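Side-chain contacts in photosystem II assembly protein Ycf48 (Thermosynechococcus elongatus, PDB 5OJ5), which probably assists early photosystem II assembly and replacement of photodamaged D1, and is a seven-bladed beta-propeller that binds the C-terminal extension of D1: residues Ser62-Asp65 and Arg66-Trp70; Met240-Asn243 and Gly244-Ala248; Gln303-Val306 and Asp307-Lys310. All coordinates share one frame; numbering follows the deposited sequence. Where two conformers were deposited one is given.

Interaction 1. Residues Ser62-Asp65 and Arg66-Trp70; sequences SFID and RHHGW
Backbone hydrogen bonds pair S62 with W70 at the open end of this turn: S62 N reaches W70 O at 2.9 Å and W70 N reaches S62 O at 2.9 Å, which makes the two residues an antiparallel hydrogen-bonded pair. Beyond the non-hydrogen-bonded pair F63 and G69, I64 N donates to H68 O at 2.8 Å, and the same oxygen takes a weak second bond from D65 N.

The polar side-chain contact belongs to D65. With CG placed between the backbone N and the carbonyl carbon (chi1 61°), the carboxylate folds back over the loop, and OD1 accepts from H68 N at 2.8 Å and from H67 N at 2.9 Å. The bond from H67 N makes this an Asx turn, extended by the bond from H68 N. These donors arrive from opposite faces of the carboxylate plane: H68 N nearly in line with the C-O bond, H67 N 27° out of plane on the anti side. Two N-H groups of the bend are thereby gathered on one oxygen. A water links D65 OD2 to H68 ND1, lying in the plane of the imidazole at its edge, while H68 NE2 is hydrogen-bonded to E80.

Apolar contacts form in two places. I64 CD1, in the loop, sits over one face of the H68 ring, 3.6 Å from its centroid and 20° off the ring normal, a CH-pi contact; the same methyl meets the indole edge in plane, with I64 CD1 3.8 Å from W70 NE1. On the sheet face shared by F63 and G69, G69 CA makes a CH-pi contact over one face of the F63 ring, 4.0 Å from its centroid.

The hairpin joins strands 58-63 and 69-73 of one propeller blade. W70 NE1 bonds to G127 O, S62 OG bonds to F107 N of strand 101-108, and W70 also touches strand 77-81.

Interaction 2. Residues Met240-Asn243 and Gly244-Ala248; sequences MIVN and GGKIA
A beta hairpin, strand 238-242 turning back into strand 246-251, carries this contact, with M240 facing A248, I241 facing I247 and V242 facing K246. The register follows from the bonds: M240 N donates to A248 O at 2.9 Å, and V242 N donates to K246 O at 2.9 Å, whereas the return bond from K246 N to V242 O is weak at 3.5 Å. Beside the non-hydrogen-bonded pair I241 and I247, I247 CA makes a CA-H...O contact with M240 O at 3.2 Å.

Side chains meet on both faces. V242 CG2 packs on K246 CB at 3.6 Å, the two side chains crossing at about a right angle, and M240 CG lies 3.9 Å from A248 CB on that same face. On the other, I241 CG1 touches I247 CG2 at 4.0 Å. K246 bends at chi2 (-71°) and again at chi4, which brings K246 NZ to G244 O at 3.0 Å; NZ also bonds to N268.

N243 and G244 have the backbone angles of a type II turn. Across it a water donates to V242 O and accepts from G245 N, bridging strand end and turn. R225, in the Arg-rich patch, bonds to N243 O. Antiparallel hairpins joining adjacent strands build propeller blades; here the connection is three residues, N243 to G245.

Interaction 3. Residues Gln303-Val306 and Asp307-Lys310; sequences QQDV and DVKK
Q304 carries its CG anti to the backbone N (chi1 -179°) and is extended beyond it, while K309 bends at chi3 (69°); these torsions bring the amide of Q304 against the aliphatic part of the lysine. Q304 NE2 lies 3.5 Å from K309 CD and 3.6 Å from K309 CG, and the two side chains cross at about a right angle. The evidence is for van der Waals packing of an amide end across the lysine's methylenes, with the lysine reached by its carbons rather than by its ammonium group.

D305 also has CG anti to its N (chi1 -174°), which swings the carboxylate toward D307 N. There D305 OD1 takes a weak bond from D307 N at 3.3 Å, an Asx-turn-like link. The same oxygen stands 3.7 Å from D307 OD2, a close approach of like charges that would be expected to disfavour having both acids ionised. V308 packs across D305, its CG2 methyl 3.4 Å from D305 O and its CG1 methyl 4.0 Å from D305 OD1.

The backbone closes through K309 N, which donates to V306 O at 3.1 Å from well above the carbonyl plane. K309 CB rests 3.3 Å from that same V306 O, leading the side chain back toward Q304.

Neighbouring strand 292-295 receives Q304 on L293 and V308 on L292, tying the segment to its blade. An i+3 to i bond with D307 and V308 both in helical backbone angles is a 3-10 turn; here it lies where strand 303-304 gives way to the link between two propeller blades.

In the fold
All three contacts are local turns in one seven-bladed torus, and none touches another. Interactions 1 and 2 close hairpins within separate blades on opposite sides of the chain's centre, their own centres about 32 Å apart. Interaction 3 instead follows the outermost strand of its blade and leads toward strand 317-320, in the sheet that strand 47-51 completes from the N-terminal end. It is nearer to interaction 2 (centres about 19 Å apart, nearest atoms about 10 Å) than to interaction 1 (centres about 28 Å). Interaction 2 borders the Arg-rich patch of residues 202-226, through R225 and the backbone of R226.

Interaction 1. Residues Ser62-Asp65 and Arg66-Trp70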
# COMPACT_ATOMS: atom_id res chain seq x y z
N SER A 62 -9.76 1.09 1.21
CA SER A 62 -10.15 0.19 2.30
C SER A 62 -11.63 -0.09 2.23
O SER A 62 -12.42 0.80 1.86
CB SER A 62 -9.75 0.79 3.65
OG SER A 62 -9.98 -0.12 4.72
N PHE A 63 -12.02 -1.31 2.58
CA PHE A 63 -13.40 -1.74 2.53
C PHE A 63 -14.00 -1.93 3.93
O PHE A 63 -13.36 -2.47 4.84
CB PHE A 63 -13.55 -3.02 1.71
CG PHE A 63 -13.64 -2.75 0.23
CD1 PHE A 63 -14.87 -2.68 -0.42
CD2 PHE A 63 -12.52 -2.50 -0.51
CE1 PHE A 63 -14.96 -2.37 -1.77
CE2 PHE A 63 -12.62 -2.18 -1.88
CZ PHE A 63 -13.84 -2.11 -2.49
N ILE A 64 -15.25 -1.52 4.07
CA ILE A 64 -16.07 -1.86 5.23
C ILE A 64 -16.47 -3.32 5.19
O ILE A 64 -16.41 -4.03 6.20
CB ILE A 64 -17.31 -0.95 5.23
CG1 ILE A 64 -16.88 0.49 5.48
CG2 ILE A 64 -18.34 -1.43 6.26
CD1 ILE A 64 -17.64 1.58 4.89
N ASP A 65 -16.94 -3.76 4.04
CA ASP A 65 -17.41 -5.12 3.83
C ASP A 65 -17.12 -5.44 2.36
O ASP A 65 -16.37 -4.73 1.69
CB ASP A 65 -18.86 -5.27 4.28
CG ASP A 65 -19.81 -4.38 3.52
OD1 ASP A 65 -19.59 -4.08 2.35
OD2 ASP A 65 -20.86 -4.03 4.06
N ARG A 66 -17.68 -6.53 1.86
CA ARG A 66 -17.34 -6.93 0.50
C ARG A 66 -17.77 -5.88 -0.54
O ARG A 66 -17.16 -5.78 -1.61
CB ARG A 66 -18.05 -8.26 0.21
CG ARG A 66 -18.10 -8.68 -1.25
CD ARG A 66 -18.28 -10.17 -1.38
NE ARG A 66 -17.90 -10.69 -2.70
CZ ARG A 66 -16.69 -11.16 -3.03
NH1 ARG A 66 -15.68 -11.17 -2.17
NH2 ARG A 66 -16.51 -11.64 -4.26
N HIS A 67 -18.83 -5.14 -0.28
CA HIS A 67 -19.38 -4.24 -1.29
C HIS A 67 -19.09 -2.77 -1.08
O HIS A 67 -19.03 -2.01 -2.05
CB HIS A 67 -20.89 -4.45 -1.35
CG HIS A 67 -21.23 -5.83 -1.75
ND1 HIS A 67 -21.19 -6.27 -3.05
CD2 HIS A 67 -21.52 -6.91 -1.00
CE1 HIS A 67 -21.50 -7.56 -3.10
NE2 HIS A 67 -21.72 -7.97 -1.86
N HIS A 68 -18.93 -2.37 0.17
CA HIS A 68 -18.89 -0.95 0.52
C HIS A 68 -17.47 -0.58 0.90
O HIS A 68 -16.91 -1.16 1.83
CB HIS A 68 -19.83 -0.71 1.70
CG HIS A 68 -20.05 0.73 2.04
ND1 HIS A 68 -20.63 1.12 3.23
CD2 HIS A 68 -19.82 1.86 1.33
CE1 HIS A 68 -20.75 2.44 3.25
NE2 HIS A 68 -20.25 2.91 2.11
N GLY A 69 -16.89 0.37 0.17
CA GLY A 69 -15.53 0.77 0.44
C GLY A 69 -15.25 2.18 -0.01
O GLY A 69 -16.09 2.86 -0.60
N TRP A 70 -14.02 2.62 0.29
CA TRP A 70 -13.57 3.99 0.08
C TRP A 70 -12.16 3.99 -0.48
O TRP A 70 -11.33 3.14 -0.11
CB TRP A 70 -13.58 4.76 1.42
CG TRP A 70 -14.97 5.04 1.94
CD1 TRP A 70 -15.75 4.20 2.67
CD2 TRP A 70 -15.72 6.22 1.73
NE1 TRP A 70 -16.98 4.79 2.90
CE2 TRP A 70 -16.96 6.05 2.37
CE3 TRP A 70 -15.46 7.43 1.08
CZ2 TRP A 70 -17.96 7.04 2.38
CZ3 TRP A 70 -16.46 8.42 1.14
CH2 TRP A 70 -17.66 8.21 1.78
O HOH W 1 -21.70 -1.29 4.36

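Interaction 2. Residues Met240-Asn243 and Gly244-Ala248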
# COMPACT_ATOMS: atom_id res chain seq x y z
N MET A 240 11.66 -8.12 -0.76
CA MET A 240 12.20 -6.84 -1.17
C MET A 240 12.16 -6.68 -2.68
O MET A 240 12.36 -7.64 -3.43
CB MET A 240 13.66 -6.62 -0.68
CG MET A 240 14.66 -7.63 -1.19
SD MET A 240 16.37 -7.24 -0.73
CE MET A 240 16.33 -7.15 0.99
N ILE A 241 11.94 -5.44 -3.11
CA ILE A 241 12.16 -4.97 -4.47
C ILE A 241 13.36 -4.03 -4.42
O ILE A 241 13.38 -3.10 -3.61
CB ILE A 241 10.94 -4.21 -5.01
CG1 ILE A 241 9.75 -5.16 -5.15
CG2 ILE A 241 11.31 -3.54 -6.35
CD1 ILE A 241 8.43 -4.43 -5.42
N VAL A 242 14.35 -4.27 -5.30
CA VAL A 242 15.52 -3.42 -5.38
C VAL A 242 15.59 -2.79 -6.76
O VAL A 242 14.94 -3.22 -7.72
CB VAL A 242 16.84 -4.13 -5.03
CG1 VAL A 242 16.75 -4.80 -3.66
CG2 VAL A 242 17.18 -5.11 -6.10
N ASN A 243 16.43 -1.75 -6.86
CA ASN A 243 16.62 -1.02 -8.10
C ASN A 243 16.90 -1.95 -9.26
O ASN A 243 17.56 -2.99 -9.12
CB ASN A 243 17.80 -0.03 -7.98
CG ASN A 243 17.82 0.98 -9.13
OD1 ASN A 243 16.87 1.73 -9.31
ND2 ASN A 243 18.88 0.96 -9.93
N GLY A 244 16.36 -1.59 -10.42
CA GLY A 244 16.71 -2.29 -11.62
C GLY A 244 15.95 -3.57 -11.84
O GLY A 244 16.43 -4.44 -12.56
N GLY A 245 14.80 -3.71 -11.22
CA GLY A 245 13.88 -4.79 -11.55
C GLY A 245 14.24 -6.11 -10.91
O GLY A 245 14.02 -7.16 -11.52
N LYS A 246 14.76 -6.10 -9.69
CA LYS A 246 15.11 -7.34 -9.03
C LYS A 246 14.34 -7.47 -7.72
O LYS A 246 13.96 -6.49 -7.10
CB LYS A 246 16.62 -7.41 -8.79
CG LYS A 246 17.49 -7.08 -9.98
CD LYS A 246 17.44 -8.15 -11.02
CE LYS A 246 18.29 -7.77 -12.24
NZ LYS A 246 17.38 -7.22 -13.30
N ILE A 247 14.15 -8.72 -7.29
CA ILE A 247 13.44 -9.02 -6.05
C ILE A 247 14.16 -10.12 -5.28
O ILE A 247 14.95 -10.87 -5.85
CB ILE A 247 11.95 -9.39 -6.24
CG1 ILE A 247 11.82 -10.79 -6.84
CG2 ILE A 247 11.24 -8.35 -7.06
CD1 ILE A 247 10.37 -11.27 -6.99
N ALA A 248 13.87 -10.23 -3.98
CA ALA A 248 14.37 -11.33 -3.16
C ALA A 248 13.45 -11.57 -1.98
O ALA A 248 12.61 -10.73 -1.63
CB ALA A 248 15.81 -11.07 -2.67
O HOH W 2 12.94 -2.25 -9.43

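Interaction 3. Residues Gln303-Val306 and Asp307-Lys310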
# COMPACT_ATOMS: atom_id res chain seq x y z
N GLN A 303 5.38 -14.99 -15.00
CA GLN A 303 4.82 -14.83 -16.31
C GLN A 303 4.25 -13.42 -16.37
O GLN A 303 3.88 -12.82 -15.35
CB GLN A 303 3.75 -15.88 -16.57
CG GLN A 303 4.34 -17.29 -16.63
CD GLN A 303 3.35 -18.39 -16.98
OE1 GLN A 303 2.14 -18.18 -16.96
NE2 GLN A 303 3.89 -19.57 -17.37
N GLN A 304 4.18 -12.88 -17.57
CA GLN A 304 3.75 -11.50 -17.73
C GLN A 304 2.28 -11.43 -18.14
O GLN A 304 1.84 -12.20 -18.99
CB GLN A 304 4.60 -10.77 -18.77
CG GLN A 304 4.18 -9.33 -18.94
CD GLN A 304 5.22 -8.49 -19.61
OE1 GLN A 304 6.12 -9.00 -20.28
NE2 GLN A 304 5.10 -7.18 -19.45
N ASP A 305 1.54 -10.49 -17.55
CA ASP A 305 0.18 -10.18 -18.01
C ASP A 305 0.32 -9.19 -19.16
O ASP A 305 0.46 -7.98 -18.95
CB ASP A 305 -0.63 -9.62 -16.87
CG ASP A 305 -2.08 -9.42 -17.23
OD1 ASP A 305 -2.41 -9.22 -18.41
OD2 ASP A 305 -2.91 -9.42 -16.29
N VAL A 306 0.30 -9.72 -20.38
CA VAL A 306 0.63 -8.87 -21.52
C VAL A 306 -0.51 -7.92 -21.85
O VAL A 306 -0.27 -6.88 -22.49
CB VAL A 306 1.08 -9.68 -22.76
CG1 VAL A 306 2.38 -10.45 -22.41
CG2 VAL A 306 -0.02 -10.62 -23.26
N ASP A 307 -1.76 -8.25 -21.49
CA ASP A 307 -2.87 -7.39 -21.88
C ASP A 307 -2.75 -6.04 -21.27
O ASP A 307 -3.13 -5.05 -21.89
CB ASP A 307 -4.20 -7.98 -21.47
CG ASP A 307 -4.46 -9.28 -22.16
OD1 ASP A 307 -5.10 -9.34 -23.21
OD2 ASP A 307 -3.88 -10.26 -21.67
N VAL A 308 -2.20 -5.96 -20.05
CA VAL A 308 -2.20 -4.66 -19.40
C VAL A 308 -1.02 -3.81 -19.84
O VAL A 308 -0.94 -2.64 -19.42
CB VAL A 308 -2.30 -4.74 -17.86
CG1 VAL A 308 -3.54 -5.48 -17.43
CG2 VAL A 308 -1.06 -5.36 -17.30
N LYS A 309 -0.11 -4.36 -20.67
CA LYS A 309 0.97 -3.53 -21.20
C LYS A 309 0.41 -2.37 -22.00
O LYS A 309 1.10 -1.37 -22.18
CB LYS A 309 1.87 -4.34 -22.16
CG LYS A 309 2.77 -5.33 -21.49
CD LYS A 309 3.63 -6.13 -22.48
CE LYS A 309 4.69 -5.26 -23.16
NZ LYS A 309 5.61 -6.09 -24.01
N LYS A 310 -0.82 -2.49 -22.49
CA LYS A 310 -1.44 -1.43 -23.26
C LYS A 310 -1.94 -0.28 -22.39
O LYS A 310 -2.32 0.75 -22.94
CB LYS A 310 -2.58 -2.04 -24.06
CG LYS A 310 -2.13 -3.06 -25.12
CD LYS A 310 -3.30 -3.91 -25.60
CE LYS A 310 -4.40 -3.01 -26.16
NZ LYS A 310 -5.38 -2.78 -25.07